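Local atomic coordinates of Non-structural protein NS2 (Bluetongue virus, PDB entry 1UTY), a protein that binds single-stranded RNA, the chain here being the RNA-binding domain from the first half of the longer viral protein. Residues Met78-Gly83 with Val128-Arg133; Val48-Pro53 with Thr106-Asn111; Tyr66-Gly71 with Lys120-Met125. All blocks are in the same frame, centred on the assembly; numbering follows the deposited sequence.

Contact 1. Residues Met78-Gly83 with Val128-Arg133; sequences MLTPHG and VQPYMR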
loop_
_atom_site.group_PDB
_atom_site.type_symbol
_atom_site.label_atom_id
_atom_site.label_comp_id
_atom_site.label_asym_id
_atom_site.label_seq_id
_atom_site.Cartn_x
_atom_site.Cartn_y
_atom_site.Cartn_z
ATOM N N MET A 78 0.100 -0.302 -14.258
ATOM C CA MET A 78 -0.460 0.882 -14.887
ATOM C C MET A 78 -1.615 0.468 -15.784
ATOM O O MET A 78 -1.415 -0.194 -16.806
ATOM C CB MET A 78 0.602 1.606 -15.704
ATOM C CG MET A 78 1.737 2.187 -14.894
ATOM S SD MET A 78 1.171 3.345 -13.627
ATOM C CE MET A 78 2.728 3.915 -13.083
ATOM N N LEU A 79 -2.830 0.835 -15.394
ATOM C CA LEU A 79 -4.000 0.543 -16.229
ATOM C C LEU A 79 -4.503 1.825 -16.831
ATOM O O LEU A 79 -5.012 2.692 -16.105
ATOM C CB LEU A 79 -5.110 -0.147 -15.421
ATOM C CG LEU A 79 -4.680 -1.350 -14.572
ATOM C CD1 LEU A 79 -5.869 -1.904 -13.796
ATOM C CD2 LEU A 79 -3.982 -2.463 -15.437
ATOM N N THR A 80 -4.341 1.973 -18.142
ATOM C CA THR A 80 -4.833 3.168 -18.800
ATOM C C THR A 80 -5.998 2.809 -19.696
ATOM O O THR A 80 -6.316 1.623 -19.827
ATOM C CB THR A 80 -3.713 3.912 -19.597
ATOM O OG1 THR A 80 -3.381 3.168 -20.769
ATOM C CG2 THR A 80 -2.413 3.981 -18.788
ATOM N N PRO A 81 -6.636 3.820 -20.306
ATOM C CA PRO A 81 -7.656 3.569 -21.329
ATOM C C PRO A 81 -7.033 2.933 -22.564
ATOM O O PRO A 81 -7.732 2.270 -23.325
ATOM C CB PRO A 81 -8.184 4.976 -21.680
ATOM C CG PRO A 81 -7.689 5.890 -20.609
ATOM C CD PRO A 81 -6.434 5.263 -20.069
ATOM N N HIS A 82 -5.731 3.120 -22.760
ATOM C CA HIS A 82 -5.096 2.649 -23.994
ATOM C C HIS A 82 -3.972 1.633 -23.793
ATOM O O HIS A 82 -3.263 1.328 -24.729
ATOM C CB HIS A 82 -4.567 3.845 -24.795
ATOM C CG HIS A 82 -5.624 4.842 -25.160
ATOM N ND1 HIS A 82 -6.724 4.514 -25.929
ATOM C CD2 HIS A 82 -5.758 6.153 -24.847
ATOM C CE1 HIS A 82 -7.483 5.584 -26.081
ATOM N NE2 HIS A 82 -6.920 6.592 -25.434
ATOM N N GLY A 83 -3.793 1.120 -22.581
ATOM C CA GLY A 83 -2.677 0.238 -22.330
ATOM C C GLY A 83 -2.680 -0.370 -20.953
ATOM O O GLY A 83 -3.332 0.127 -20.038
ATOM N N VAL A 128 -4.741 7.402 -7.827
ATOM C CA VAL A 128 -3.433 7.754 -8.373
ATOM C C VAL A 128 -3.460 7.502 -9.879
ATOM O O VAL A 128 -3.685 6.368 -10.329
ATOM C CB VAL A 128 -2.254 6.970 -7.715
ATOM C CG1 VAL A 128 -0.915 7.359 -8.358
ATOM C CG2 VAL A 128 -2.200 7.186 -6.188
ATOM N N GLN A 129 -3.234 8.564 -10.643
ATOM C CA GLN A 129 -3.212 8.490 -12.087
ATOM C C GLN A 129 -1.983 7.718 -12.534
ATOM O O GLN A 129 -0.966 7.701 -11.821
ATOM C CB GLN A 129 -3.187 9.891 -12.700
ATOM C CG GLN A 129 -4.466 10.696 -12.509
ATOM C CD GLN A 129 -4.251 12.161 -12.834
ATOM O OE1 GLN A 129 -4.279 13.021 -11.937
ATOM N NE2 GLN A 129 -4.022 12.453 -14.108
ATOM N N PRO A 130 -2.073 7.081 -13.704
ATOM C CA PRO A 130 -0.943 6.352 -14.262
ATOM C C PRO A 130 0.188 7.326 -14.605
ATOM O O PRO A 130 -0.072 8.477 -14.969
ATOM C CB PRO A 130 -1.524 5.756 -15.546
ATOM C CG PRO A 130 -3.016 5.756 -15.324
ATOM C CD PRO A 130 -3.251 7.019 -14.590
ATOM N N TYR A 131 1.423 6.855 -14.471
ATOM C CA TYR A 131 2.616 7.598 -14.863
ATOM C C TYR A 131 2.754 8.977 -14.229
ATOM O O TYR A 131 3.125 9.935 -14.900
ATOM C CB TYR A 131 2.764 7.625 -16.407
ATOM C CG TYR A 131 2.660 6.232 -17.000
ATOM C CD1 TYR A 131 1.475 5.786 -17.597
ATOM C CD2 TYR A 131 3.725 5.337 -16.899
ATOM C CE1 TYR A 131 1.366 4.489 -18.109
ATOM C CE2 TYR A 131 3.637 4.052 -17.411
ATOM C CZ TYR A 131 2.450 3.634 -18.007
ATOM O OH TYR A 131 2.372 2.362 -18.499
ATOM N N MET A 132 2.467 9.063 -12.929
ATOM C CA MET A 132 2.830 10.221 -12.112
ATOM C C MET A 132 4.164 9.960 -11.391
ATOM O O MET A 132 4.319 8.950 -10.706
ATOM C CB MET A 132 1.726 10.545 -11.096
ATOM C CG MET A 132 0.500 11.365 -11.625
ATOM S SD MET A 132 0.665 12.354 -13.152
ATOM C CE MET A 132 2.081 13.551 -12.675
ATOM N N ARG A 133 5.126 10.863 -11.560
ATOM C CA ARG A 133 6.428 10.756 -10.898
ATOM C C ARG A 133 6.279 10.620 -9.384
ATOM O O ARG A 133 5.448 11.284 -8.784
ATOM C CB ARG A 133 7.279 11.990 -11.192
ATOM C CG ARG A 133 8.256 11.845 -12.343
ATOM C CD ARG A 133 8.981 13.162 -12.704
ATOM N NE ARG A 133 8.623 14.256 -11.795
ATOM C CZ ARG A 133 7.731 15.215 -12.062
ATOM N NH1 ARG A 133 7.092 15.247 -13.226
ATOM N NH2 ARG A 133 7.481 16.153 -11.155
#
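Met78 lies against one face of the Tyr131 ring, lining it with three atoms in turn. Met78 CB is at the hydroxyl end, 3.4 Å from Tyr131 OH. Met78 CG stands over the rim, 3.9 Å from the ring centroid and 27° off the ring normal, a CH-pi contact in which Met78 CG comes 3.5 Å from Tyr131 CZ. Met78 SD sits over the centre, 3° from the normal and 4.4 Å from the centroid, which makes this a Met-aromatic contact. The bend at chi2 (-57°) folds the thioether back over the ring, where Met78 SD also meets Pro130 CA at 3.7 Å and takes a weak hydrogen bond from Tyr131 N. Thr80 CG2 meets the ring at its edge, near the plane, 3.9 Å from Tyr131 CE1, and touches Pro130 CB at 3.8 Å.

In the fold, residues of strand 73-79 and the turn that follows are met here by the irregular chain after strand 113-123. Thr80 opens an ST turn, Thr80 OG1 accepting from His82 N at 3.1 Å, while Gly83 O receives both Thr80 N and Thr80 OG1; these bonds fix the rotation of Thr80 and with it the placement of CG2.

Farther out, Glu85 OE1 hydrogen-bonds the Tyr131 hydroxyl and Trp94 meets the Tyr131 ring edge-to-face. Trp91, Trp94 and Phe96 pack on the side chain of Met78.

Contact 2. Residues Val48-Pro53 with Thr106-Asn111; sequences VKNPEP and TRVQYN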
loop_
_atom_site.group_PDB
_atom_site.type_symbol
_atom_site.label_atom_id
_atom_site.label_comp_id
_atom_site.label_asym_id
_atom_site.label_seq_id
_atom_site.Cartn_x
_atom_site.Cartn_y
_atom_site.Cartn_z
ATOM N N VAL A 48 -11.341 -13.359 -19.491
ATOM C CA VAL A 48 -11.750 -14.665 -18.962
ATOM C C VAL A 48 -13.012 -14.605 -18.098
ATOM O O VAL A 48 -13.427 -13.530 -17.657
ATOM C CB VAL A 48 -10.616 -15.359 -18.176
ATOM C CG1 VAL A 48 -9.533 -15.818 -19.122
ATOM C CG2 VAL A 48 -10.067 -14.442 -17.065
ATOM N N LYS A 49 -13.606 -15.766 -17.850
ATOM C CA LYS A 49 -14.857 -15.834 -17.109
ATOM C C LYS A 49 -14.614 -15.749 -15.608
ATOM O O LYS A 49 -15.466 -15.241 -14.856
ATOM C CB LYS A 49 -15.663 -17.105 -17.470
ATOM C CG LYS A 49 -14.899 -18.448 -17.397
ATOM C CD LYS A 49 -15.765 -19.651 -17.842
ATOM C CE LYS A 49 -15.445 -20.109 -19.263
ATOM N NZ LYS A 49 -16.372 -21.197 -19.801
ATOM N N ASN A 50 -13.469 -16.250 -15.156
ATOM C CA ASN A 50 -13.246 -16.368 -13.719
ATOM C C ASN A 50 -11.771 -16.337 -13.296
ATOM O O ASN A 50 -10.886 -16.699 -14.072
ATOM C CB ASN A 50 -13.984 -17.605 -13.150
ATOM C CG ASN A 50 -13.360 -18.916 -13.579
ATOM O OD1 ASN A 50 -13.744 -19.492 -14.595
ATOM N ND2 ASN A 50 -12.390 -19.393 -12.810
ATOM N N PRO A 51 -11.510 -15.893 -12.070
ATOM C CA PRO A 51 -10.152 -15.956 -11.516
ATOM C C PRO A 51 -9.739 -17.397 -11.196
ATOM O O PRO A 51 -10.573 -18.237 -10.895
ATOM C CB PRO A 51 -10.255 -15.135 -10.229
ATOM C CG PRO A 51 -11.673 -15.196 -9.852
ATOM C CD PRO A 51 -12.477 -15.319 -11.118
ATOM N N GLU A 52 -8.443 -17.654 -11.266
ATOM C CA GLU A 52 -7.879 -18.968 -11.012
ATOM C C GLU A 52 -7.381 -19.009 -9.574
ATOM O O GLU A 52 -7.202 -17.956 -8.962
ATOM C CB GLU A 52 -6.713 -19.206 -11.958
ATOM C CG GLU A 52 -7.088 -19.197 -13.431
ATOM C CD GLU A 52 -5.888 -19.429 -14.336
ATOM O OE1 GLU A 52 -4.740 -19.105 -13.923
ATOM O OE2 GLU A 52 -6.098 -19.934 -15.464
ATOM N N PRO A 53 -7.169 -20.212 -9.030
ATOM C CA PRO A 53 -6.626 -20.369 -7.675
ATOM C C PRO A 53 -5.332 -19.591 -7.469
ATOM O O PRO A 53 -4.534 -19.460 -8.391
ATOM C CB PRO A 53 -6.359 -21.868 -7.581
ATOM C CG PRO A 53 -7.354 -22.459 -8.492
ATOM C CD PRO A 53 -7.472 -21.512 -9.654
ATOM N N THR A 106 -12.930 -19.585 -1.680
ATOM C CA THR A 106 -13.929 -19.691 -2.733
ATOM C C THR A 106 -13.948 -21.076 -3.346
ATOM O O THR A 106 -13.191 -21.961 -2.939
ATOM C CB THR A 106 -13.682 -18.652 -3.867
ATOM O OG1 THR A 106 -12.634 -19.114 -4.733
ATOM C CG2 THR A 106 -13.156 -17.347 -3.336
ATOM N N ARG A 107 -14.839 -21.235 -4.325
ATOM C CA ARG A 107 -14.773 -22.303 -5.310
ATOM C C ARG A 107 -14.780 -21.691 -6.703
ATOM O O ARG A 107 -15.562 -20.779 -6.984
ATOM C CB ARG A 107 -15.958 -23.243 -5.166
ATOM C CG ARG A 107 -15.682 -24.447 -4.311
ATOM C CD ARG A 107 -16.921 -25.224 -3.973
ATOM N NE ARG A 107 -17.285 -26.156 -5.035
ATOM C CZ ARG A 107 -16.695 -27.333 -5.244
ATOM N NH1 ARG A 107 -15.682 -27.722 -4.475
ATOM N NH2 ARG A 107 -17.115 -28.123 -6.228
ATOM N N VAL A 108 -13.902 -22.197 -7.567
ATOM C CA VAL A 108 -13.743 -21.685 -8.926
ATOM C C VAL A 108 -13.396 -22.783 -9.937
ATOM O O VAL A 108 -12.844 -23.838 -9.577
ATOM C CB VAL A 108 -12.652 -20.571 -9.021
ATOM C CG1 VAL A 108 -13.140 -19.259 -8.407
ATOM C CG2 VAL A 108 -11.335 -21.025 -8.398
ATOM N N GLN A 109 -13.727 -22.505 -11.199
ATOM C CA GLN A 109 -13.305 -23.305 -12.348
ATOM C C GLN A 109 -11.794 -23.198 -12.569
ATOM O O GLN A 109 -11.268 -22.097 -12.795
ATOM C CB GLN A 109 -14.025 -22.835 -13.617
ATOM C CG GLN A 109 -15.386 -23.469 -13.839
ATOM C CD GLN A 109 -15.652 -23.849 -15.301
ATOM O OE1 GLN A 109 -14.771 -23.750 -16.157
ATOM N NE2 GLN A 109 -16.868 -24.278 -15.579
ATOM N N TYR A 110 -11.115 -24.343 -12.479
ATOM C CA TYR A 110 -9.707 -24.484 -12.861
ATOM C C TYR A 110 -9.569 -25.653 -13.831
ATOM O O TYR A 110 -9.965 -26.785 -13.511
ATOM C CB TYR A 110 -8.820 -24.716 -11.638
ATOM C CG TYR A 110 -7.346 -24.439 -11.873
ATOM C CD1 TYR A 110 -6.929 -23.330 -12.626
ATOM C CD2 TYR A 110 -6.367 -25.278 -11.334
ATOM C CE1 TYR A 110 -5.582 -23.072 -12.836
ATOM C CE2 TYR A 110 -5.009 -25.022 -11.538
ATOM C CZ TYR A 110 -4.625 -23.922 -12.290
ATOM O OH TYR A 110 -3.286 -23.665 -12.501
ATOM N N ASN A 111 -9.011 -25.371 -15.010
ATOM C CA ASN A 111 -8.968 -26.325 -16.127
ATOM C C ASN A 111 -10.347 -26.911 -16.410
ATOM O O ASN A 111 -10.500 -28.122 -16.551
ATOM C CB ASN A 111 -7.938 -27.445 -15.888
ATOM C CG ASN A 111 -6.618 -26.927 -15.332
ATOM O OD1 ASN A 111 -6.043 -25.947 -15.840
ATOM N ND2 ASN A 111 -6.126 -27.586 -14.282
#
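The polar tie between Asn50 and Gln109 is a side-chain to backbone bond. Asn50 ND2 donates to Gln109 O at 2.9 Å with an N-H...O angle of 157°; the donor lies in the carbonyl plane, on a lone pair, and the acceptor is close to the plane of the Asn50 amide. Asn50 ND2 also donates to Pro51 O, 2.9 Å away, but from above that carbonyl plane. Two carbonyls thus hold one amide, whose CG is tucked between the backbone N and carbonyl carbon (chi1 71°).

The loop following strand 44-48 is thereby tied to residues 108-110 of strand 97-110. The second subunit packs here too: its Gly146 touches Asn50 and Val108, and a strand of that subunit pairs antiparallel with Arg107, carrying the sheet across the interface.

Ring and van der Waals contacts make up the rest. The apolar ones belong to Pro53: Pro53 CD lies over one face of Tyr110, 3.9 Å from the ring centroid, a CH-pi contact, and Pro53 CD meets Val108 CG2 at 4.1 Å. Glu52 approaches the ring edge instead, Glu52 CD standing 4.0 Å from Tyr110 CE1 with the carboxylate turned 79° to the ring. Separately, Val108 CB rests 3.6 Å from Pro51 O.

Contact 3. Residues Tyr66-Gly71 with Lys120-Met125; sequences YRIQDG and KYCKGM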
loop_
_atom_site.group_PDB
_atom_site.type_symbol
_atom_site.label_atom_id
_atom_site.label_comp_id
_atom_site.label_asym_id
_atom_site.label_seq_id
_atom_site.Cartn_x
_atom_site.Cartn_y
_atom_site.Cartn_z
ATOM N N TYR A 66 -1.891 1.130 -9.800
ATOM C CA TYR A 66 -2.301 0.228 -8.727
ATOM C C TYR A 66 -1.152 -0.696 -8.313
ATOM O O TYR A 66 -0.543 -1.365 -9.142
ATOM C CB TYR A 66 -3.502 -0.609 -9.161
ATOM C CG TYR A 66 -4.694 0.196 -9.627
ATOM C CD1 TYR A 66 -5.605 0.695 -8.713
ATOM C CD2 TYR A 66 -4.920 0.444 -10.986
ATOM C CE1 TYR A 66 -6.699 1.421 -9.119
ATOM C CE2 TYR A 66 -6.024 1.162 -11.409
ATOM C CZ TYR A 66 -6.907 1.648 -10.459
ATOM O OH TYR A 66 -8.009 2.372 -10.813
ATOM N N ARG A 67 -0.862 -0.714 -7.019
ATOM C CA ARG A 67 0.179 -1.575 -6.477
ATOM C C ARG A 67 -0.440 -2.571 -5.516
ATOM O O ARG A 67 -0.892 -2.195 -4.438
ATOM C CB ARG A 67 1.239 -0.738 -5.765
ATOM C CG ARG A 67 2.375 -1.529 -5.131
ATOM C CD ARG A 67 3.603 -0.671 -4.833
ATOM N NE ARG A 67 4.568 -0.702 -5.941
ATOM C CZ ARG A 67 5.564 0.177 -6.122
ATOM N NH1 ARG A 67 5.738 1.209 -5.279
ATOM N NH2 ARG A 67 6.395 0.022 -7.152
ATOM N N ILE A 68 -0.475 -3.839 -5.906
ATOM C CA ILE A 68 -0.991 -4.856 -5.005
ATOM C C ILE A 68 0.077 -5.229 -3.992
ATOM O O ILE A 68 1.174 -5.601 -4.372
ATOM C CB ILE A 68 -1.473 -6.095 -5.771
ATOM C CG1 ILE A 68 -2.680 -5.743 -6.644
ATOM C CG2 ILE A 68 -1.813 -7.221 -4.790
ATOM C CD1 ILE A 68 -2.894 -6.690 -7.829
ATOM N N GLN A 69 -0.252 -5.125 -2.702
ATOM C CA GLN A 69 0.728 -5.439 -1.662
ATOM C C GLN A 69 0.403 -6.660 -0.813
ATOM O O GLN A 69 -0.441 -6.643 0.098
ATOM C CB GLN A 69 1.056 -4.220 -0.812
ATOM C CG GLN A 69 2.448 -3.714 -1.099
ATOM C CD GLN A 69 2.461 -2.272 -1.510
ATOM O OE1 GLN A 69 1.417 -1.713 -1.839
ATOM N NE2 GLN A 69 3.640 -1.649 -1.482
ATOM N N ASP A 70 1.121 -7.720 -1.139
ATOM C CA ASP A 70 0.882 -9.021 -0.573
ATOM C C ASP A 70 2.155 -9.498 0.119
ATOM O O ASP A 70 2.791 -10.466 -0.305
ATOM C CB ASP A 70 0.446 -9.974 -1.689
ATOM C CG ASP A 70 -0.037 -11.291 -1.163
ATOM O OD1 ASP A 70 -0.184 -11.416 0.081
ATOM O OD2 ASP A 70 -0.280 -12.261 -1.926
ATOM N N GLY A 71 2.517 -8.806 1.195
ATOM C CA GLY A 71 3.727 -9.128 1.928
ATOM C C GLY A 71 4.955 -8.813 1.109
ATOM O O GLY A 71 5.199 -7.647 0.768
ATOM N N LYS A 120 -7.201 -13.831 -3.928
ATOM C CA LYS A 120 -6.845 -12.632 -3.196
ATOM C C LYS A 120 -7.640 -11.473 -3.760
ATOM O O LYS A 120 -7.466 -11.114 -4.930
ATOM C CB LYS A 120 -5.328 -12.398 -3.243
ATOM C CG LYS A 120 -4.547 -13.699 -3.156
ATOM C CD LYS A 120 -3.297 -13.605 -2.329
ATOM C CE LYS A 120 -2.284 -14.626 -2.846
ATOM N NZ LYS A 120 -1.220 -14.886 -1.837
ATOM N N TYR A 121 -8.548 -10.934 -2.943
ATOM C CA TYR A 121 -9.393 -9.814 -3.353
ATOM C C TYR A 121 -8.743 -8.456 -3.078
ATOM O O TYR A 121 -8.316 -8.172 -1.950
ATOM C CB TYR A 121 -10.780 -9.873 -2.698
ATOM C CG TYR A 121 -11.694 -8.778 -3.207
ATOM C CD1 TYR A 121 -12.153 -8.779 -4.534
ATOM C CD2 TYR A 121 -12.055 -7.715 -2.393
ATOM C CE1 TYR A 121 -12.966 -7.758 -5.016
ATOM C CE2 TYR A 121 -12.870 -6.691 -2.865
ATOM C CZ TYR A 121 -13.324 -6.719 -4.170
ATOM O OH TYR A 121 -14.129 -5.696 -4.632
ATOM N N CYS A 122 -8.701 -7.616 -4.108
ATOM C CA CYS A 122 -8.008 -6.331 -4.056
ATOM C C CYS A 122 -8.901 -5.264 -4.664
ATOM O O CYS A 122 -9.301 -5.370 -5.832
ATOM C CB CYS A 122 -6.697 -6.387 -4.839
ATOM S SG CYS A 122 -5.669 -7.815 -4.485
ATOM N N LYS A 123 -9.227 -4.254 -3.865
ATOM C CA LYS A 123 -10.087 -3.181 -4.318
ATOM C C LYS A 123 -9.298 -1.882 -4.373
ATOM O O LYS A 123 -8.783 -1.407 -3.359
ATOM C CB LYS A 123 -11.344 -3.043 -3.425
ATOM C CG LYS A 123 -12.273 -1.885 -3.840
ATOM C CD LYS A 123 -13.743 -2.170 -3.557
ATOM C CE LYS A 123 -14.648 -0.953 -3.857
ATOM N NZ LYS A 123 -14.339 -0.268 -5.174
ATOM N N GLY A 124 -9.200 -1.322 -5.569
ATOM C CA GLY A 124 -8.510 -0.065 -5.786
ATOM C C GLY A 124 -9.546 1.022 -5.979
ATOM O O GLY A 124 -10.623 0.762 -6.487
ATOM N N MET A 125 -9.211 2.234 -5.560
ATOM C CA MET A 125 -10.144 3.347 -5.588
ATOM C C MET A 125 -9.892 4.286 -6.781
ATOM O O MET A 125 -10.724 5.136 -7.080
ATOM C CB MET A 125 -10.111 4.107 -4.249
ATOM C CG MET A 125 -10.716 3.320 -3.044
ATOM S SD MET A 125 -12.421 2.651 -3.294
ATOM C CE MET A 125 -13.402 4.190 -3.293
#
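Asp70 and Lys120 form a salt bridge at one end of this contact, and Tyr66 meets Gly124 at the other. Segments 66-71 and 120-125 run roughly antiparallel, their end-to-end directions 148° apart, but they are not neighbours in the sheet. Strand 97-110 lies between strands 64-70 and 113-123; Tyr66 CA and Gly124 CA, the closest such pair, are 6.9 Å apart, and side chains do the touching.

The buried middle is apolar. Ile68 CG2, anti to its backbone nitrogen, meets Cys122 SG at 3.9 Å; Val101 touches Ile68, Val99 touches Cys122, and Tyr56 touches both.

The Tyr66 end mixes packing with polar bonds. Tyr66 CE1 comes 4.1 Å from Gly124 CA, approaching obliquely. The lack of a side chain at Gly124 matters, since a beta carbon there would collide with Tyr66 CD1. Farther along, in the exposed residue Met125, the backbone N lies near the plane of the ring, at its edge, and hydrogen-bonds Glu97. The Tyr66 hydroxyl is taken by Gly62 O.

The salt-bridge end, by contrast, is partly exposed. Lys120 NZ donates to Asp70 OD2 at 2.8 Å on the syn lone pair, the side of the other carboxylate oxygen, and the two side chains cross at about a right angle. The aspartate CG is turned away from the backbone N (chi1 -171°), which carries the carboxylate toward the lysine. Beyond the pair, Arg90 of the second subunit makes a long, weak ion pair with Asp70 OD1.

Asp70 OD2 also receives the hydroxyl of Tyr56, so two donors fix this one oxygen. With a lysine and a tyrosine on OD2, the carboxylate is probably stabilised as the anion.

How the contacts relate
All three contacts involve strands of one nine-stranded mixed sheet. Contacts 1 and 3 are neighbours, their centres about 16 Å apart, and they touch where Leu79 CD1 packs on Tyr66 CD2 at 3.8 Å, on the adjacent antiparallel strands 73-79 and 64-70. Contacts 1 and 2 lie on opposite sides of the chain's centre, their centres about 27 Å apart, with about 18 Å between the centres of contacts 2 and 3; strand 97-110, which contact 2 uses, runs between the two strands of contact 3. The segments come in the order 48-53, 66-71, 78-83, 106-111, 120-125, 128-133, so the interlaced contacts bring together parts far apart in sequence. Contacts 2 and 3 both reach the second subunit.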